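PDB 3LOT: 3-keto-5-aminohexanoate cleavage protein from Archaeoglobus fulgidus, which probably cleaves beta-keto acids such as 3-keto-5-aminohexanoate, using a bound zinc ion in a TIM-barrel fold. Local coordinates for residues 241-253 against 279-292. Numbering follows the deposited sequence. Where two conformers were deposited one is given.
Sequences RFQMPLGTLAVIM and QVEKMVRIVKELGK
Met-283 is a knob in a hole formed by Met-244, Gly-247, Thr-248 and Val-251. Its CG lies anti to the backbone N (chi1 -174°), and bends at chi2 and chi3 bring the tip in against helix 243-252. Its SE meets Met-244 SE at 4.1 Å, and its CE reaches Val-251 CG2 at 4.0 Å. Met-244 is itself bent at chi2, which lays its CE against Gln-279 CB at 3.6 Å. The CG and SE of Met-244 cross the aliphatic part of Lys-282 at a slant.

Gln-243 and Gln-279 meet with their amide planes nearly perpendicular, 84° apart. They are not hydrogen-bonded to each other; Gln-279 NE2 donates instead to the carbonyls of Ser-264 and Tyr-266. Thr-248 turns its OG1 back to Met-244 O at 2.8 Å. That carbonyl also accepts from Thr-248 N, on the other face of its plane. Ile-286 CG2 packs on both branches of Thr-248, 3.5 Å from Thr-248 OG1.

At the C-terminal ends, Leu-290 CD1 touches Val-251 CG1 and Ile-252 CG1. A Schellman motif with Gly-291 at positive phi ends helix 276-289. In the conformer given, Lys-292 slides past Val-251 in the opposite direction; its CD comes within 3.4 Å of Val-251 CG1, a tight and therefore doubtful approach. In that conformer a water links Lys-292 NZ to Val-251 O.

The axes of 243-252 and 279-289 cross at -35°, 10.6 Å apart at closest approach, on the outside of the barrel. Met-283 also packs on strand 256-259, and Val-251 and Val-287 on strand 7-13. A second subunit packs on Thr-248 and Ile-286, and Glu-289 of that subunit forms a salt bridge with Lys-282.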
loop_
_atom_site.group_PDB
_atom_site.type_symbol
_atom_site.label_atom_id
_atom_site.label_comp_id
_atom_site.label_asym_id
_atom_site.label_seq_id
_atom_site.Cartn_x
_atom_site.Cartn_y
_atom_site.Cartn_z
ATOM N N ARG D 241 -24.169 2.044 3.004
ATOM C CA ARG D 241 -23.723 2.362 4.335
ATOM C C ARG D 241 -22.281 2.809 4.436
ATOM O O ARG D 241 -21.854 3.231 5.490
ATOM C CB ARG D 241 -23.923 1.157 5.210
ATOM C CG ARG D 241 -23.025 0.013 4.888
ATOM C CD ARG D 241 -23.445 -1.155 5.787
ATOM N NE ARG D 241 -22.600 -2.317 5.621
ATOM C CZ ARG D 241 -21.438 -2.515 6.243
ATOM N NH1 ARG D 241 -20.769 -3.645 6.012
ATOM N NH2 ARG D 241 -20.921 -1.606 7.079
ATOM N N PHE D 242 -21.530 2.737 3.345
ATOM C CA PHE D 242 -20.156 3.224 3.328
ATOM C C PHE D 242 -20.077 4.684 2.954
ATOM O O PHE D 242 -18.986 5.262 2.928
ATOM C CB PHE D 242 -19.287 2.359 2.375
ATOM C CG PHE D 242 -19.196 0.939 2.832
ATOM C CD1 PHE D 242 -18.369 0.593 3.853
ATOM C CD2 PHE D 242 -20.034 -0.014 2.309
ATOM C CE1 PHE D 242 -18.322 -0.709 4.286
ATOM C CE2 PHE D 242 -19.982 -1.301 2.737
ATOM C CZ PHE D 242 -19.135 -1.642 3.745
ATOM N N GLN D 243 -21.241 5.291 2.717
ATOM C CA GLN D 243 -21.350 6.682 2.291
ATOM C C GLN D 243 -20.652 7.626 3.274
ATOM O O GLN D 243 -19.820 8.434 2.868
ATOM C CB GLN D 243 -22.816 7.094 2.109
ATOM C CG GLN D 243 -23.009 8.566 1.692
ATOM C CD GLN D 243 -24.461 8.894 1.369
ATOM O OE1 GLN D 243 -24.845 8.986 0.201
ATOM N NE2 GLN D 243 -25.271 8.973 2.388
HETATM N N MSE D 244 -20.989 7.528 4.552
HETATM C CA MSE D 244 -20.445 8.494 5.530
HETATM C C MSE D 244 -18.999 8.155 5.940
HETATM O O MSE D 244 -18.141 9.045 5.975
HETATM C CB MSE D 244 -21.383 8.671 6.715
HETATM C CG MSE D 244 -22.747 9.280 6.383
HETATM SE SE MSE D 244 -22.618 11.092 5.730
HETATM C CE MSE D 244 -24.465 11.244 5.032
ATOM N N PRO D 245 -18.698 6.876 6.246
ATOM C CA PRO D 245 -17.323 6.504 6.635
ATOM C C PRO D 245 -16.279 6.809 5.535
ATOM O O PRO D 245 -15.236 7.494 5.786
ATOM C CB PRO D 245 -17.419 4.984 6.887
ATOM C CG PRO D 245 -18.802 4.756 7.213
ATOM C CD PRO D 245 -19.610 5.732 6.364
ATOM N N LEU D 246 -16.566 6.374 4.317
ATOM C CA LEU D 246 -15.620 6.606 3.234
ATOM C C LEU D 246 -15.626 8.082 2.807
ATOM O O LEU D 246 -14.593 8.638 2.440
ATOM C CB LEU D 246 -15.895 5.672 2.053
ATOM C CG LEU D 246 -15.854 4.196 2.387
ATOM C CD1 LEU D 246 -15.906 3.355 1.111
ATOM C CD2 LEU D 246 -14.578 3.894 3.163
ATOM N N GLY D 247 -16.777 8.732 2.870
ATOM C CA GLY D 247 -16.782 10.159 2.611
ATOM C C GLY D 247 -15.916 10.959 3.580
ATOM O O GLY D 247 -15.219 11.881 3.179
ATOM N N THR D 248 -16.005 10.609 4.864
ATOM C CA THR D 248 -15.117 11.135 5.912
ATOM C C THR D 248 -13.615 10.811 5.676
ATOM O O THR D 248 -12.776 11.706 5.783
ATOM C CB THR D 248 -15.578 10.708 7.330
ATOM O OG1 THR D 248 -16.971 11.028 7.483
ATOM C CG2 THR D 248 -14.765 11.405 8.435
ATOM N N LEU D 249 -13.295 9.564 5.315
ATOM C CA LEU D 249 -11.963 9.195 4.848
ATOM C C LEU D 249 -11.454 10.163 3.752
ATOM O O LEU D 249 -10.335 10.701 3.838
ATOM C CB LEU D 249 -11.967 7.759 4.322
ATOM C CG LEU D 249 -10.681 7.198 3.733
ATOM C CD1 LEU D 249 -9.514 7.212 4.821
ATOM C CD2 LEU D 249 -10.937 5.757 3.194
ATOM N N ALA D 250 -12.287 10.376 2.747
ATOM C CA ALA D 250 -11.937 11.255 1.615
ATOM C C ALA D 250 -11.538 12.629 2.135
ATOM O O ALA D 250 -10.484 13.132 1.774
ATOM C CB ALA D 250 -13.080 11.358 0.603
ATOM N N VAL D 251 -12.357 13.219 3.010
ATOM C CA VAL D 251 -12.055 14.540 3.570
ATOM C C VAL D 251 -10.739 14.537 4.342
ATOM O O VAL D 251 -9.954 15.474 4.249
ATOM C CB VAL D 251 -13.229 15.087 4.413
ATOM C CG1 VAL D 251 -12.828 16.360 5.177
ATOM C CG2 VAL D 251 -14.401 15.404 3.487
ATOM N N ILE D 252 -10.492 13.468 5.102
ATOM C CA ILE D 252 -9.272 13.351 5.872
ATOM C C ILE D 252 -8.069 13.326 4.880
ATOM O O ILE D 252 -6.990 13.854 5.170
ATOM C CB ILE D 252 -9.310 12.087 6.769
ATOM C CG1 ILE D 252 -10.297 12.295 7.929
ATOM C CG2 ILE D 252 -7.906 11.731 7.323
ATOM C CD1 ILE D 252 -10.704 11.036 8.599
HETATM N N MSE D 253 -8.268 12.722 3.724
HETATM C CA MSE D 253 -7.212 12.584 2.717
HETATM C C MSE D 253 -7.120 13.818 1.846
HETATM O O MSE D 253 -6.362 13.833 0.901
HETATM C CB MSE D 253 -7.477 11.376 1.815
HETATM C CG MSE D 253 -7.405 10.026 2.521
HETATM SE SE MSE D 253 -8.057 8.570 1.480
HETATM C CE MSE D 253 -6.986 8.799 -0.133
ATOM N N GLN D 279 -28.700 13.930 4.732
ATOM C CA GLN D 279 -27.353 13.420 4.512
ATOM C C GLN D 279 -26.368 14.572 4.304
ATOM O O GLN D 279 -25.240 14.533 4.796
ATOM C CB GLN D 279 -27.346 12.505 3.282
ATOM C CG GLN D 279 -28.019 11.155 3.491
ATOM C CD GLN D 279 -28.113 10.330 2.199
ATOM O OE1 GLN D 279 -27.799 10.823 1.114
ATOM N NE2 GLN D 279 -28.517 9.076 2.322
ATOM N N VAL D 280 -26.772 15.591 3.556
ATOM C CA VAL D 280 -25.916 16.777 3.403
ATOM C C VAL D 280 -25.617 17.440 4.753
ATOM O O VAL D 280 -24.477 17.737 5.042
ATOM C CB VAL D 280 -26.499 17.802 2.428
ATOM C CG1 VAL D 280 -25.636 19.084 2.415
ATOM C CG2 VAL D 280 -26.622 17.184 1.053
ATOM N N GLU D 281 -26.644 17.644 5.593
ATOM C CA GLU D 281 -26.448 18.231 6.927
ATOM C C GLU D 281 -25.467 17.424 7.765
ATOM O O GLU D 281 -24.619 17.998 8.430
ATOM C CB GLU D 281 -27.769 18.364 7.676
ATOM C CG GLU D 281 -28.688 19.310 6.978
ATOM C CD GLU D 281 -30.160 19.250 7.414
ATOM O OE1 GLU D 281 -30.600 18.334 8.146
ATOM O OE2 GLU D 281 -30.881 20.186 7.019
ATOM N N LYS D 282 -25.595 16.105 7.718
ATOM C CA LYS D 282 -24.666 15.194 8.439
ATOM C C LYS D 282 -23.214 15.332 7.977
ATOM O O LYS D 282 -22.288 15.455 8.798
ATOM C CB LYS D 282 -25.117 13.754 8.269
ATOM C CG LYS D 282 -24.252 12.715 8.994
ATOM C CD LYS D 282 -24.982 11.379 8.970
ATOM C CE LYS D 282 -24.375 10.375 9.900
ATOM N NZ LYS D 282 -24.707 10.751 11.282
HETATM N N MSE D 283 -23.018 15.344 6.665
HETATM C CA MSE D 283 -21.675 15.363 6.143
HETATM C C MSE D 283 -21.070 16.731 6.453
HETATM O O MSE D 283 -19.891 16.807 6.791
HETATM C CB MSE D 283 -21.658 15.062 4.644
HETATM C CG MSE D 283 -20.250 14.930 4.053
HETATM SE SE MSE D 283 -19.288 13.378 4.829
HETATM C CE MSE D 283 -17.842 14.330 5.240
ATOM N N VAL D 284 -21.879 17.794 6.400
ATOM C CA VAL D 284 -21.421 19.165 6.759
ATOM C C VAL D 284 -21.021 19.265 8.227
ATOM O O VAL D 284 -19.994 19.869 8.550
ATOM C CB VAL D 284 -22.434 20.266 6.364
ATOM C CG1 VAL D 284 -22.032 21.657 6.931
ATOM C CG2 VAL D 284 -22.569 20.346 4.790
ATOM N N ARG D 285 -21.776 18.612 9.112
ATOM C CA ARG D 285 -21.366 18.535 10.507
ATOM C C ARG D 285 -19.988 17.889 10.653
ATOM O O ARG D 285 -19.163 18.387 11.421
ATOM C CB ARG D 285 -22.405 17.782 11.332
ATOM C CG ARG D 285 -23.669 18.608 11.596
ATOM C CD ARG D 285 -24.487 18.007 12.719
ATOM N NE ARG D 285 -24.973 16.670 12.395
ATOM C CZ ARG D 285 -26.102 16.392 11.732
ATOM N NH1 ARG D 285 -26.906 17.343 11.284
ATOM N NH2 ARG D 285 -26.431 15.135 11.504
ATOM N N ILE D 286 -19.730 16.803 9.916
ATOM C CA ILE D 286 -18.454 16.095 10.036
ATOM C C ILE D 286 -17.336 16.967 9.443
ATOM O O ILE D 286 -16.274 17.132 10.032
ATOM C CB ILE D 286 -18.540 14.717 9.292
ATOM C CG1 ILE D 286 -19.540 13.789 10.020
ATOM C CG2 ILE D 286 -17.156 14.067 9.154
ATOM C CD1 ILE D 286 -19.900 12.529 9.170
ATOM N N VAL D 287 -17.582 17.544 8.276
ATOM C CA VAL D 287 -16.603 18.422 7.657
ATOM C C VAL D 287 -16.207 19.517 8.668
ATOM O O VAL D 287 -15.052 19.850 8.806
ATOM C CB VAL D 287 -17.168 19.059 6.353
ATOM C CG1 VAL D 287 -16.393 20.312 5.932
ATOM C CG2 VAL D 287 -17.201 18.010 5.222
ATOM N N LYS D 288 -17.173 20.074 9.383
ATOM C CA LYS D 288 -16.878 21.148 10.308
ATOM C C LYS D 288 -16.143 20.681 11.564
ATOM O O LYS D 288 -15.275 21.409 12.069
ATOM C CB LYS D 288 -18.156 21.924 10.656
ATOM C CG LYS D 288 -18.647 22.801 9.507
ATOM C CD LYS D 288 -19.989 23.469 9.879
ATOM C CE LYS D 288 -20.560 24.352 8.754
ATOM N NZ LYS D 288 -21.935 24.788 9.146
ATOM N N GLU D 289 -16.456 19.483 12.066
ATOM C CA GLU D 289 -15.666 18.947 13.162
ATOM C C GLU D 289 -14.201 18.781 12.781
ATOM O O GLU D 289 -13.320 18.961 13.616
ATOM C CB GLU D 289 -16.210 17.606 13.681
ATOM C CG GLU D 289 -17.494 17.726 14.435
ATOM C CD GLU D 289 -17.419 18.539 15.736
ATOM O OE1 GLU D 289 -16.340 18.973 16.186
ATOM O OE2 GLU D 289 -18.497 18.742 16.316
ATOM N N LEU D 290 -13.940 18.480 11.523
ATOM C CA LEU D 290 -12.573 18.317 11.080
ATOM C C LEU D 290 -11.928 19.652 10.714
ATOM O O LEU D 290 -10.895 19.651 10.106
ATOM C CB LEU D 290 -12.517 17.345 9.925
ATOM C CG LEU D 290 -12.893 15.893 10.247
ATOM C CD1 LEU D 290 -12.982 15.076 8.928
ATOM C CD2 LEU D 290 -11.938 15.261 11.271
ATOM N N GLY D 291 -12.546 20.767 11.099
ATOM C CA GLY D 291 -11.962 22.092 10.925
ATOM C C GLY D 291 -12.039 22.617 9.500
ATOM O O GLY D 291 -11.234 23.470 9.102
ATOM N N LYS D 292 -12.987 22.108 8.727
ATOM C CA LYS D 292 -13.138 22.489 7.337
ATOM C C LYS D 292 -14.543 23.076 7.191
ATOM O O LYS D 292 -15.296 23.098 8.150
ATOM C CB LYS D 292 -12.932 21.263 6.428
ATOM C CG LYS D 292 -11.489 20.736 6.421
ATOM C CD LYS D 292 -11.371 19.318 5.891
ATOM C CE LYS D 292 -9.926 18.774 6.021
ATOM N NZ LYS D 292 -8.885 19.686 5.451
HETATM O O HOH W 1 -7.343 17.061 4.886
#